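Local coordinates for citrate lyase subunit beta-like protein (Mycobacterium tuberculosis H37Rv, PDB 6CHU), which is a magnesium-dependent lyase of the HpcH/HpaI aldolase family, reported as a bifunctional enzyme of itaconate dissimilation and leucine catabolism, at residues 142-147 with 161-166; 169-174 with 204-209; 117-120 with 124-127; 191-196 with 218-223. All blocks are in the same frame, centred on the assembly; numbering follows the deposited sequence.

Interaction 1. Residues 142-147 with 161-166; sequences WGAEDL and GAYRDV. With MG (magnesium ion), chain B; ACT (acetate ion), chain C.
Trp142 drives the edge of its six-membered ring onto one face of the Tyr163 ring, with CH2 3.6 Å from Tyr163 CZ and displaced from the centre toward the rim. The centroids lie 5.0 Å apart and the planes meet at 63°, which defines an edge-to-face aromatic pair. With chi1 at 73°, Trp142 CG sits between its own backbone N and carbonyl carbon, and the indole reaches out to meet a tyrosine coming from the opposite direction. The indole NE1 is hydrogen-bonded to Asp187, which fixes the ring's polar end. Ala144 adds its methyl to the tyrosine, CB lying 3.8 Å from Tyr163 CE1, and Arg157 makes a cation-pi contact with the same ring. Leu147 CD2 approaches Val166 O at 4.1 Å, joining the first turn of helix 144-151 to that of helix 165-180. There an acetate, probably from the crystallisation liquor, accepts at its O from Asp165 N (2.9 Å, 161°); its OXT accepts from Val166 N. Asp146, which takes no part in the apolar contact, binds magnesium through OD2 at 2.0 Å, alongside Glu120. The aromatic pair sits at the C-terminal end of strand 137-142, beside the helix carrying this ligand, at the active-site end of the TIM barrel.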
loop_
_atom_site.group_PDB
_atom_site.type_symbol
_atom_site.label_atom_id
_atom_site.label_comp_id
_atom_site.label_asym_id
_atom_site.label_seq_id
_atom_site.Cartn_x
_atom_site.Cartn_y
_atom_site.Cartn_z
ATOM N N TRP A 142 11.337 9.254 3.225
ATOM C CA TRP A 142 10.729 9.304 1.909
ATOM C C TRP A 142 10.682 10.748 1.431
ATOM O O TRP A 142 10.803 11.693 2.218
ATOM C CB TRP A 142 9.333 8.655 1.895
ATOM C CG TRP A 142 8.271 9.461 2.576
ATOM C CD1 TRP A 142 8.134 9.689 3.913
ATOM C CD2 TRP A 142 7.192 10.138 1.936
ATOM N NE1 TRP A 142 7.025 10.477 4.151
ATOM C CE2 TRP A 142 6.431 10.769 2.950
ATOM C CE3 TRP A 142 6.788 10.269 0.602
ATOM C CZ2 TRP A 142 5.299 11.531 2.674
ATOM C CZ3 TRP A 142 5.651 11.021 0.323
ATOM C CH2 TRP A 142 4.916 11.642 1.358
ATOM N N GLY A 143 10.574 10.910 0.113
ATOM C CA GLY A 143 10.551 12.243 -0.471
ATOM C C GLY A 143 9.465 12.391 -1.517
ATOM O O GLY A 143 9.522 11.745 -2.568
ATOM N N ALA A 144 8.483 13.252 -1.259
ATOM C CA ALA A 144 7.300 13.278 -2.113
ATOM C C ALA A 144 7.583 13.947 -3.458
ATOM O O ALA A 144 7.056 13.520 -4.492
ATOM C CB ALA A 144 6.150 13.985 -1.389
ATOM N N GLU A 145 8.396 15.007 -3.475
ATOM C CA GLU A 145 8.531 15.767 -4.717
ATOM C C GLU A 145 9.332 15.004 -5.766
ATOM O O GLU A 145 8.947 14.983 -6.942
ATOM C CB GLU A 145 9.149 17.133 -4.440
ATOM C CG GLU A 145 8.180 18.056 -3.731
ATOM C CD GLU A 145 8.033 17.732 -2.252
ATOM O OE1 GLU A 145 8.924 17.043 -1.696
ATOM O OE2 GLU A 145 7.024 18.170 -1.650
ATOM N N ASP A 146 10.461 14.395 -5.375
ATOM C CA ASP A 146 11.205 13.561 -6.325
ATOM C C ASP A 146 10.407 12.319 -6.716
ATOM O O ASP A 146 10.516 11.848 -7.859
ATOM C CB ASP A 146 12.573 13.153 -5.755
ATOM C CG ASP A 146 13.695 14.120 -6.143
ATOM O OD1 ASP A 146 13.748 14.540 -7.321
ATOM O OD2 ASP A 146 14.541 14.450 -5.269
ATOM N N LEU A 147 9.598 11.782 -5.799
ATOM C CA LEU A 147 8.734 10.660 -6.162
ATOM C C LEU A 147 7.830 11.045 -7.327
ATOM O O LEU A 147 7.809 10.373 -8.364
ATOM C CB LEU A 147 7.912 10.212 -4.953
ATOM C CG LEU A 147 6.854 9.147 -5.256
ATOM C CD1 LEU A 147 7.515 7.839 -5.637
ATOM C CD2 LEU A 147 5.894 8.967 -4.078
ATOM N N GLY A 161 -3.828 20.826 0.047
ATOM C CA GLY A 161 -2.547 20.539 0.656
ATOM C C GLY A 161 -2.361 19.106 1.112
ATOM O O GLY A 161 -1.250 18.744 1.526
ATOM N N ALA A 162 -3.414 18.294 1.083
ATOM C CA ALA A 162 -3.282 16.895 1.446
ATOM C C ALA A 162 -2.459 16.168 0.392
ATOM O O ALA A 162 -2.518 16.488 -0.800
ATOM C CB ALA A 162 -4.655 16.236 1.578
ATOM N N TYR A 163 -1.670 15.199 0.850
ATOM C CA TYR A 163 -0.897 14.377 -0.068
ATOM C C TYR A 163 -1.820 13.642 -1.034
ATOM O O TYR A 163 -2.910 13.195 -0.668
ATOM C CB TYR A 163 -0.058 13.357 0.712
ATOM C CG TYR A 163 1.247 13.895 1.259
ATOM C CD1 TYR A 163 2.157 14.541 0.432
ATOM C CD2 TYR A 163 1.563 13.759 2.609
ATOM C CE1 TYR A 163 3.361 15.031 0.934
ATOM C CE2 TYR A 163 2.765 14.246 3.123
ATOM C CZ TYR A 163 3.654 14.883 2.280
ATOM O OH TYR A 163 4.847 15.368 2.784
ATOM N N ARG A 164 -1.363 13.496 -2.282
ATOM C CA ARG A 164 -2.063 12.614 -3.206
ATOM C C ARG A 164 -1.814 11.158 -2.802
ATOM O O ARG A 164 -0.923 10.856 -2.009
ATOM C CB ARG A 164 -1.623 12.884 -4.645
ATOM C CG ARG A 164 -2.029 14.290 -5.134
ATOM C CD ARG A 164 -1.522 14.597 -6.535
ATOM N NE ARG A 164 -1.844 15.985 -6.909
ATOM C CZ ARG A 164 -3.038 16.401 -7.314
ATOM N NH1 ARG A 164 -4.062 15.555 -7.422
ATOM N NH2 ARG A 164 -3.223 17.684 -7.612
ATOM N N ASP A 165 -2.622 10.250 -3.359
ATOM C CA ASP A 165 -2.674 8.885 -2.832
ATOM C C ASP A 165 -1.345 8.147 -2.971
ATOM O O ASP A 165 -0.930 7.437 -2.041
ATOM C CB ASP A 165 -3.794 8.098 -3.515
ATOM C CG ASP A 165 -5.172 8.430 -2.958
ATOM O OD1 ASP A 165 -5.258 9.225 -1.989
ATOM O OD2 ASP A 165 -6.173 7.890 -3.489
ATOM N N VAL A 166 -0.666 8.265 -4.124
ATOM C CA VAL A 166 0.586 7.513 -4.267
ATOM C C VAL A 166 1.620 8.000 -3.262
ATOM O O VAL A 166 2.437 7.209 -2.763
ATOM C CB VAL A 166 1.125 7.556 -5.717
ATOM C CG1 VAL A 166 1.709 8.929 -6.064
ATOM C CG2 VAL A 166 2.177 6.446 -5.914
HETATM MG MG MG B . 14.633 14.632 -3.229
HETATM C C ACT C . -3.398 9.594 -6.575
HETATM O O ACT C . -3.928 10.537 -5.892
HETATM O OXT ACT C . -2.360 8.886 -6.312
HETATM C CH3 ACT C . -4.114 9.226 -7.935
HETATM O O HOH W 1 12.503 15.079 -3.083
HETATM O O HOH W 2 15.176 16.630 -3.681
HETATM O O HOH W 3 16.642 14.064 -3.302
#

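Interaction 2. Residues 169-174 with 204-209; sequences HVRSTI and RDAAAV
Arg171 spans the gap between two outer helices of the TIM barrel, 165-180 and 196-209, and ends beside Asp205 and Ala206. The backbones stay well apart, Arg171 CA being 9.6 Å from Ala206 CA, so the contact depends on the length of one side chain. Its conformation supplies that length: CG is anti to the backbone N (chi1 -173°), the aliphatic chain runs extended to NE, and chi4 at -169° continues the line into the guanidinium. NH2 then lies 3.9 Å from Ala206 CB and 4.3 Å from Asp205 CB, the methyl and methylene carbons both lying oblique to the guanidinium plane. The area buried between the segments is correspondingly small, 84 Å². NH2 has its principal partner elsewhere, in a salt bridge to Asp187, and Phe211 packs against both Arg171 and Ala206.

The carboxylate of Asp205 is not in direct contact with the guanidinium: Arg171 NH1 and Asp205 OD2 are 5.0 Å apart. The opposite charges probably still attract, but Asp205 OD2 is committed to a salt bridge with Arg158 of the third subunit, which makes this helix part of the trimer interface. Asp205 CG stands anti to its carbonyl carbon (chi1 -82°), a setting that brings OD2 up to a bridging water. This water lies in the plane of the guanidinium, at its edge, and bridges the two groups: it accepts from Arg171 NH1 at 2.8 Å and donates to Asp205 OD2 at 2.8 Å.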
loop_
_atom_site.group_PDB
_atom_site.type_symbol
_atom_site.label_atom_id
_atom_site.label_comp_id
_atom_site.label_asym_id
_atom_site.label_seq_id
_atom_site.Cartn_x
_atom_site.Cartn_y
_atom_site.Cartn_z
ATOM N N HIS A 169 0.730 6.406 -0.032
ATOM C CA HIS A 169 1.072 4.987 -0.108
ATOM C C HIS A 169 2.552 4.764 0.188
ATOM O O HIS A 169 2.922 3.865 0.958
ATOM C CB HIS A 169 0.704 4.476 -1.505
ATOM C CG HIS A 169 0.798 2.988 -1.681
ATOM N ND1 HIS A 169 -0.302 2.165 -1.600
ATOM C CD2 HIS A 169 1.840 2.196 -2.023
ATOM C CE1 HIS A 169 0.066 0.920 -1.852
ATOM N NE2 HIS A 169 1.360 0.910 -2.112
ATOM N N VAL A 170 3.419 5.585 -0.411
ATOM C CA VAL A 170 4.863 5.448 -0.182
ATOM C C VAL A 170 5.227 5.828 1.251
ATOM O O VAL A 170 6.104 5.203 1.874
ATOM C CB VAL A 170 5.632 6.284 -1.222
ATOM C CG1 VAL A 170 7.124 6.376 -0.873
ATOM C CG2 VAL A 170 5.429 5.689 -2.629
ATOM N N ARG A 171 4.561 6.850 1.803
ATOM C CA ARG A 171 4.766 7.215 3.206
ATOM C C ARG A 171 4.548 6.025 4.138
ATOM O O ARG A 171 5.392 5.719 4.987
ATOM C CB ARG A 171 3.817 8.349 3.573
ATOM C CG ARG A 171 4.035 8.954 4.951
ATOM C CD ARG A 171 2.971 10.028 5.138
ATOM N NE ARG A 171 3.240 10.941 6.238
ATOM C CZ ARG A 171 2.341 11.809 6.701
ATOM N NH1 ARG A 171 1.118 11.837 6.169
ATOM N NH2 ARG A 171 2.652 12.639 7.696
ATOM N N SER A 172 3.396 5.361 4.012
ATOM C CA SER A 172 3.119 4.170 4.812
ATOM C C SER A 172 4.108 3.053 4.513
ATOM O O SER A 172 4.545 2.339 5.428
ATOM C CB SER A 172 1.686 3.686 4.566
ATOM O OG SER A 172 0.739 4.652 5.003
ATOM N N THR A 173 4.454 2.864 3.235
ATOM C CA THR A 173 5.431 1.840 2.871
ATOM C C THR A 173 6.741 2.029 3.632
ATOM O O THR A 173 7.308 1.070 4.173
ATOM C CB THR A 173 5.677 1.869 1.359
ATOM O OG1 THR A 173 4.459 1.550 0.671
ATOM C CG2 THR A 173 6.755 0.858 0.966
ATOM N N ILE A 174 7.236 3.263 3.685
ATOM C CA ILE A 174 8.530 3.536 4.313
ATOM C C ILE A 174 8.447 3.399 5.827
ATOM O O ILE A 174 9.371 2.882 6.466
ATOM C CB ILE A 174 9.032 4.931 3.879
ATOM C CG1 ILE A 174 10.031 4.767 2.742
ATOM C CG2 ILE A 174 9.641 5.737 5.045
ATOM C CD1 ILE A 174 9.460 4.099 1.562
ATOM N N ARG A 204 1.969 16.240 13.521
ATOM C CA ARG A 204 1.101 15.538 14.469
ATOM C C ARG A 204 0.679 14.181 13.911
ATOM O O ARG A 204 0.711 13.168 14.624
ATOM C CB ARG A 204 -0.130 16.383 14.804
ATOM C CG ARG A 204 0.131 17.503 15.787
ATOM C CD ARG A 204 -1.191 18.193 16.114
ATOM N NE ARG A 204 -1.030 19.297 17.047
ATOM C CZ ARG A 204 -1.949 20.240 17.236
ATOM N NH1 ARG A 204 -3.083 20.211 16.548
ATOM N NH2 ARG A 204 -1.732 21.215 18.107
ATOM N N ASP A 205 0.280 14.150 12.637
ATOM C CA ASP A 205 -0.070 12.890 11.986
ATOM C C ASP A 205 1.100 11.915 12.017
ATOM O O ASP A 205 0.926 10.722 12.298
ATOM C CB ASP A 205 -0.478 13.152 10.536
ATOM C CG ASP A 205 -1.921 13.598 10.383
ATOM O OD1 ASP A 205 -2.617 13.809 11.405
ATOM O OD2 ASP A 205 -2.362 13.732 9.213
ATOM N N ALA A 206 2.303 12.409 11.722
ATOM C CA ALA A 206 3.468 11.541 11.656
ATOM C C ALA A 206 3.804 10.974 13.032
ATOM O O ALA A 206 4.037 9.768 13.174
ATOM C CB ALA A 206 4.649 12.312 11.066
ATOM N N ALA A 207 3.780 11.826 14.065
ATOM C CA ALA A 207 4.083 11.376 15.419
ATOM C C ALA A 207 3.039 10.384 15.919
ATOM O O ALA A 207 3.361 9.442 16.656
ATOM C CB ALA A 207 4.172 12.579 16.364
ATOM N N ALA A 208 1.781 10.582 15.531
ATOM C CA ALA A 208 0.713 9.719 16.025
ATOM C C ALA A 208 0.864 8.280 15.538
ATOM O O ALA A 208 0.432 7.356 16.235
ATOM C CB ALA A 208 -0.644 10.276 15.600
ATOM N N VAL A 209 1.431 8.069 14.345
ATOM C CA VAL A 209 1.584 6.717 13.794
ATOM C C VAL A 209 2.976 6.146 14.016
ATOM O O VAL A 209 3.238 5.001 13.615
ATOM C CB VAL A 209 1.230 6.667 12.292
ATOM C CG1 VAL A 209 -0.219 7.130 12.079
ATOM C CG2 VAL A 209 2.223 7.487 11.443
HETATM O O HOH W 4 -0.219 13.912 7.418
#

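Interaction 3. Residues 117-120 with 124-127; sequences ALVE and GAVC. With MG (magnesium ion), chain B.
The backbone folds back on itself where strand 114-119 gives way to helix 122-126, bringing the CA atoms of Val119 and Gly124 within 5.2 Å. Val119 presses one methyl against the helix: CG1, anti to the backbone N (chi1 171°), lies 3.4 Å from Gly124 C and the same distance from Ala125 N, so it rests against the peptide joining those residues. CG2 stands farther off, 4.0 Å from Gly124 O. Between side chains, Val119 CG1 and Ala125 CB are 4.4 Å apart, an apolar contact; Ile174 of helix 165-180 packs on Val119, and Val170 on Ala125.

Glu120 points its CB away from the helix. CG lies between the backbone N and carbonyl carbon (chi1 48°), and the chain is extended beyond it, which carries OE1 to the magnesium ion at 2.1 Å. OE2 lies 2.7 Å from a magnesium-bound water that probably donates to it, and accepts from Lys100 N. A metal bond at one oxygen and a backbone N-H at the other limit rotation of the carboxylate. A valine turned outward against a helix, followed by a metal-binding glutamate just past the strand's C-terminal end, places this contact at the active-site rim of the TIM barrel.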
loop_
_atom_site.group_PDB
_atom_site.type_symbol
_atom_site.label_atom_id
_atom_site.label_comp_id
_atom_site.label_asym_id
_atom_site.label_seq_id
_atom_site.Cartn_x
_atom_site.Cartn_y
_atom_site.Cartn_z
ATOM N N ALA A 117 18.411 5.732 4.163
ATOM C CA ALA A 117 17.980 5.603 2.778
ATOM C C ALA A 117 16.771 6.503 2.552
ATOM O O ALA A 117 15.757 6.385 3.255
ATOM C CB ALA A 117 17.639 4.148 2.456
ATOM N N LEU A 118 16.892 7.409 1.590
ATOM C CA LEU A 118 15.817 8.332 1.233
ATOM C C LEU A 118 15.164 7.767 -0.024
ATOM O O LEU A 118 15.719 7.844 -1.126
ATOM C CB LEU A 118 16.361 9.744 1.034
ATOM C CG LEU A 118 15.464 10.768 0.333
ATOM C CD1 LEU A 118 14.118 10.902 1.041
ATOM C CD2 LEU A 118 16.184 12.135 0.284
ATOM N N VAL A 119 13.993 7.166 0.156
ATOM C CA VAL A 119 13.221 6.588 -0.938
ATOM C C VAL A 119 12.343 7.681 -1.545
ATOM O O VAL A 119 11.513 8.284 -0.855
ATOM C CB VAL A 119 12.374 5.404 -0.445
ATOM C CG1 VAL A 119 11.391 4.944 -1.531
ATOM C CG2 VAL A 119 13.288 4.239 -0.026
ATOM N N GLU A 120 12.537 7.938 -2.841
ATOM C CA GLU A 120 11.825 9.004 -3.538
ATOM C C GLU A 120 11.662 8.664 -5.014
ATOM O O GLU A 120 11.594 9.563 -5.859
ATOM C CB GLU A 120 12.552 10.361 -3.348
ATOM C CG GLU A 120 14.059 10.304 -3.602
ATOM C CD GLU A 120 14.794 11.557 -3.171
ATOM O OE1 GLU A 120 14.127 12.601 -2.940
ATOM O OE2 GLU A 120 16.048 11.487 -3.061
ATOM N N GLY A 124 12.468 2.570 -5.587
ATOM C CA GLY A 124 12.774 2.555 -4.165
ATOM C C GLY A 124 11.585 2.112 -3.331
ATOM O O GLY A 124 11.742 1.406 -2.335
ATOM N N ALA A 125 10.381 2.531 -3.724
ATOM C CA ALA A 125 9.185 2.126 -2.991
ATOM C C ALA A 125 8.944 0.630 -3.131
ATOM O O ALA A 125 8.617 -0.049 -2.149
ATOM C CB ALA A 125 7.970 2.915 -3.486
ATOM N N VAL A 126 9.106 0.104 -4.348
ATOM C CA VAL A 126 8.922 -1.326 -4.602
ATOM C C VAL A 126 9.934 -2.156 -3.825
ATOM O O VAL A 126 9.637 -3.288 -3.409
ATOM C CB VAL A 126 9.018 -1.603 -6.119
ATOM C CG1 VAL A 126 9.109 -3.094 -6.404
ATOM C CG2 VAL A 126 7.848 -0.993 -6.847
ATOM N N CYS A 127 11.136 -1.617 -3.617
ATOM C CA CYS A 127 12.230 -2.313 -2.954
ATOM C C CYS A 127 12.431 -1.866 -1.510
ATOM O O CYS A 127 13.499 -2.127 -0.942
ATOM C CB CYS A 127 13.532 -2.107 -3.737
ATOM S SG CYS A 127 13.483 -2.895 -5.360
HETATM MG MG MG B . 14.633 14.632 -3.229
HETATM O O HOH W 3 16.642 14.064 -3.302
HETATM O O HOH W 1 12.503 15.079 -3.083
HETATM O O HOH W 2 15.176 16.630 -3.681
#

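Interaction 4. Residues 191-196 with 218-223; sequences LDILDV and HPSQIP
Ile193 reaches the 218-223 segment from the loop between strand 184-187 and helix 196-209. Leu191 points away from 218-223 and packs on Val264 of the second subunit, and Asp192 opens a type I turn closed by the bond from Asp195 N to Asp192 O. Ile193, the second residue of that turn, carries the contact. Its CG1 is anti to the carbonyl carbon (chi1 -66°) and the chain continues extended through chi2, which brings CD1 to 3.7 Å from His218 CB, while CG2 lies over a face of the imidazole, 4.2 Å from its centroid and 28° off the normal: a CH-pi contact. The two side chains cross at about a right angle. CG2 also passes 3.9 Å from Ser220 OG. The carbonyl O of Ile193 accepts from a water that also hydrogen-bonds Ser220 OG, and probably from a second, which accepts from Gln221 NE2. Gln221 NE2 also donates to His190 O, tying the loop ahead of Leu191 to the 218-221 turn. Asp195 caps helix 196-209 by accepting from Gly198 N.

Within 218-223, His218 ND1 accepts from Ser220 N (3.1 Å, 160°) and shares a 2.8 Å hydrogen bond with Ser220 OG; His218 N donates to Gln221 OE1 from above the amide plane. His218 and Gln221 thereby form a capping box in the turn leading into helix 221-228, following the last strand of the TIM barrel.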
loop_
_atom_site.group_PDB
_atom_site.type_symbol
_atom_site.label_atom_id
_atom_site.label_comp_id
_atom_site.label_asym_id
_atom_site.label_seq_id
_atom_site.Cartn_x
_atom_site.Cartn_y
_atom_site.Cartn_z
ATOM N N LEU A 191 7.471 21.468 2.028
ATOM C CA LEU A 191 8.144 22.502 1.245
ATOM C C LEU A 191 7.518 23.878 1.418
ATOM O O LEU A 191 8.207 24.887 1.211
ATOM C CB LEU A 191 8.160 22.132 -0.239
ATOM C CG LEU A 191 9.101 20.985 -0.627
ATOM C CD1 LEU A 191 9.198 20.928 -2.131
ATOM C CD2 LEU A 191 10.489 21.159 -0.031
ATOM N N ASP A 192 6.240 23.949 1.793
ATOM C CA ASP A 192 5.563 25.235 1.981
ATOM C C ASP A 192 5.915 25.754 3.370
ATOM O O ASP A 192 5.213 25.497 4.351
ATOM C CB ASP A 192 4.055 25.092 1.797
ATOM C CG ASP A 192 3.345 26.436 1.722
ATOM O OD1 ASP A 192 3.971 27.470 2.030
ATOM O OD2 ASP A 192 2.154 26.463 1.357
ATOM N N ILE A 193 6.995 26.541 3.433
ATOM C CA ILE A 193 7.598 26.916 4.714
ATOM C C ILE A 193 6.625 27.724 5.566
ATOM O O ILE A 193 6.497 27.500 6.775
ATOM C CB ILE A 193 8.904 27.697 4.477
ATOM C CG1 ILE A 193 9.947 26.792 3.832
ATOM C CG2 ILE A 193 9.407 28.306 5.779
ATOM C CD1 ILE A 193 11.224 27.523 3.453
ATOM N N LEU A 194 5.956 28.703 4.960
ATOM C CA LEU A 194 5.051 29.555 5.720
ATOM C C LEU A 194 3.747 28.854 6.084
ATOM O O LEU A 194 2.978 29.402 6.885
ATOM C CB LEU A 194 4.754 30.843 4.941
ATOM C CG LEU A 194 5.975 31.725 4.661
ATOM C CD1 LEU A 194 5.561 32.961 3.875
ATOM C CD2 LEU A 194 6.646 32.122 5.966
ATOM N N ASP A 195 3.481 27.676 5.515
ATOM C CA ASP A 195 2.304 26.872 5.859
ATOM C C ASP A 195 2.560 26.133 7.176
ATOM O O ASP A 195 2.776 24.920 7.227
ATOM C CB ASP A 195 1.977 25.898 4.734
ATOM C CG ASP A 195 0.795 25.001 5.060
ATOM O OD1 ASP A 195 -0.109 25.445 5.807
ATOM O OD2 ASP A 195 0.793 23.841 4.592
ATOM N N VAL A 196 2.538 26.901 8.264
ATOM C CA VAL A 196 2.763 26.319 9.585
ATOM C C VAL A 196 1.577 25.454 9.996
ATOM O O VAL A 196 1.744 24.414 10.649
ATOM C CB VAL A 196 3.041 27.439 10.607
ATOM C CG1 VAL A 196 3.013 26.900 12.032
ATOM C CG2 VAL A 196 4.377 28.095 10.310
ATOM N N HIS A 218 13.600 24.510 6.761
ATOM C CA HIS A 218 13.795 25.859 7.277
ATOM C C HIS A 218 13.771 25.801 8.801
ATOM O O HIS A 218 12.952 25.070 9.375
ATOM C CB HIS A 218 12.706 26.814 6.769
ATOM C CG HIS A 218 12.995 28.262 7.019
ATOM N ND1 HIS A 218 12.659 28.895 8.197
ATOM C CD2 HIS A 218 13.572 29.203 6.236
ATOM C CE1 HIS A 218 13.020 30.166 8.129
ATOM N NE2 HIS A 218 13.577 30.379 6.952
ATOM N N PRO A 219 14.657 26.535 9.480
ATOM C CA PRO A 219 14.731 26.407 10.947
ATOM C C PRO A 219 13.453 26.805 11.670
ATOM O O PRO A 219 13.214 26.314 12.782
ATOM C CB PRO A 219 15.901 27.328 11.324
ATOM C CG PRO A 219 16.025 28.290 10.194
ATOM C CD PRO A 219 15.619 27.528 8.960
ATOM N N SER A 220 12.621 27.668 11.074
ATOM C CA SER A 220 11.352 28.036 11.699
ATOM C C SER A 220 10.427 26.837 11.858
ATOM O O SER A 220 9.497 26.886 12.672
ATOM C CB SER A 220 10.648 29.117 10.873
ATOM O OG SER A 220 10.255 28.580 9.622
ATOM N N GLN A 221 10.654 25.768 11.098
ATOM C CA GLN A 221 9.824 24.578 11.211
ATOM C C GLN A 221 10.189 23.716 12.412
ATOM O O GLN A 221 9.365 22.903 12.846
ATOM C CB GLN A 221 9.925 23.751 9.927
ATOM C CG GLN A 221 9.509 24.521 8.674
ATOM C CD GLN A 221 9.686 23.707 7.404
ATOM O OE1 GLN A 221 10.768 23.200 7.129
ATOM N NE2 GLN A 221 8.615 23.580 6.620
ATOM N N ILE A 222 11.395 23.874 12.964
ATOM C CA ILE A 222 11.832 22.992 14.054
ATOM C C ILE A 222 10.950 23.119 15.291
ATOM O O ILE A 222 10.562 22.083 15.855
ATOM C CB ILE A 222 13.320 23.225 14.365
ATOM C CG1 ILE A 222 14.198 22.796 13.183
ATOM C CG2 ILE A 222 13.715 22.463 15.619
ATOM C CD1 ILE A 222 14.260 21.279 12.950
ATOM N N PRO A 223 10.607 24.319 15.776
ATOM C CA PRO A 223 9.718 24.391 16.950
ATOM C C PRO A 223 8.375 23.733 16.712
ATOM O O PRO A 223 7.816 23.110 17.627
ATOM C CB PRO A 223 9.571 25.901 17.187
ATOM C CG PRO A 223 10.778 26.497 16.578
ATOM C CD PRO A 223 11.083 25.658 15.377
HETATM O O HOH W 5 6.091 24.814 7.362
HETATM O O HOH W 6 7.485 28.498 9.161
#

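From the N terminus, interaction 3 comes first, closing a tight strand-to-helix connection with three residues between its segments. Interaction 1 follows in series, spanning 13 residues from the end of strand 137-142 to the start of helix 165-180. The two meet at the magnesium ion, which takes a carboxylate from each, and a backbone hydrogen bond joins Gly143 N to Val119 O. Interaction 2 joins helices 165-180 and 196-209; Val170 and Ile174 of the first pack on interactions 1 and 3. It crosses interaction 4: segment 191-196 falls between 169-174 and 204-209, and 218-223 lies beyond. Interaction 4 closes the last long loop, joining the chain after strand 184-187 to the turn after strand 213-216.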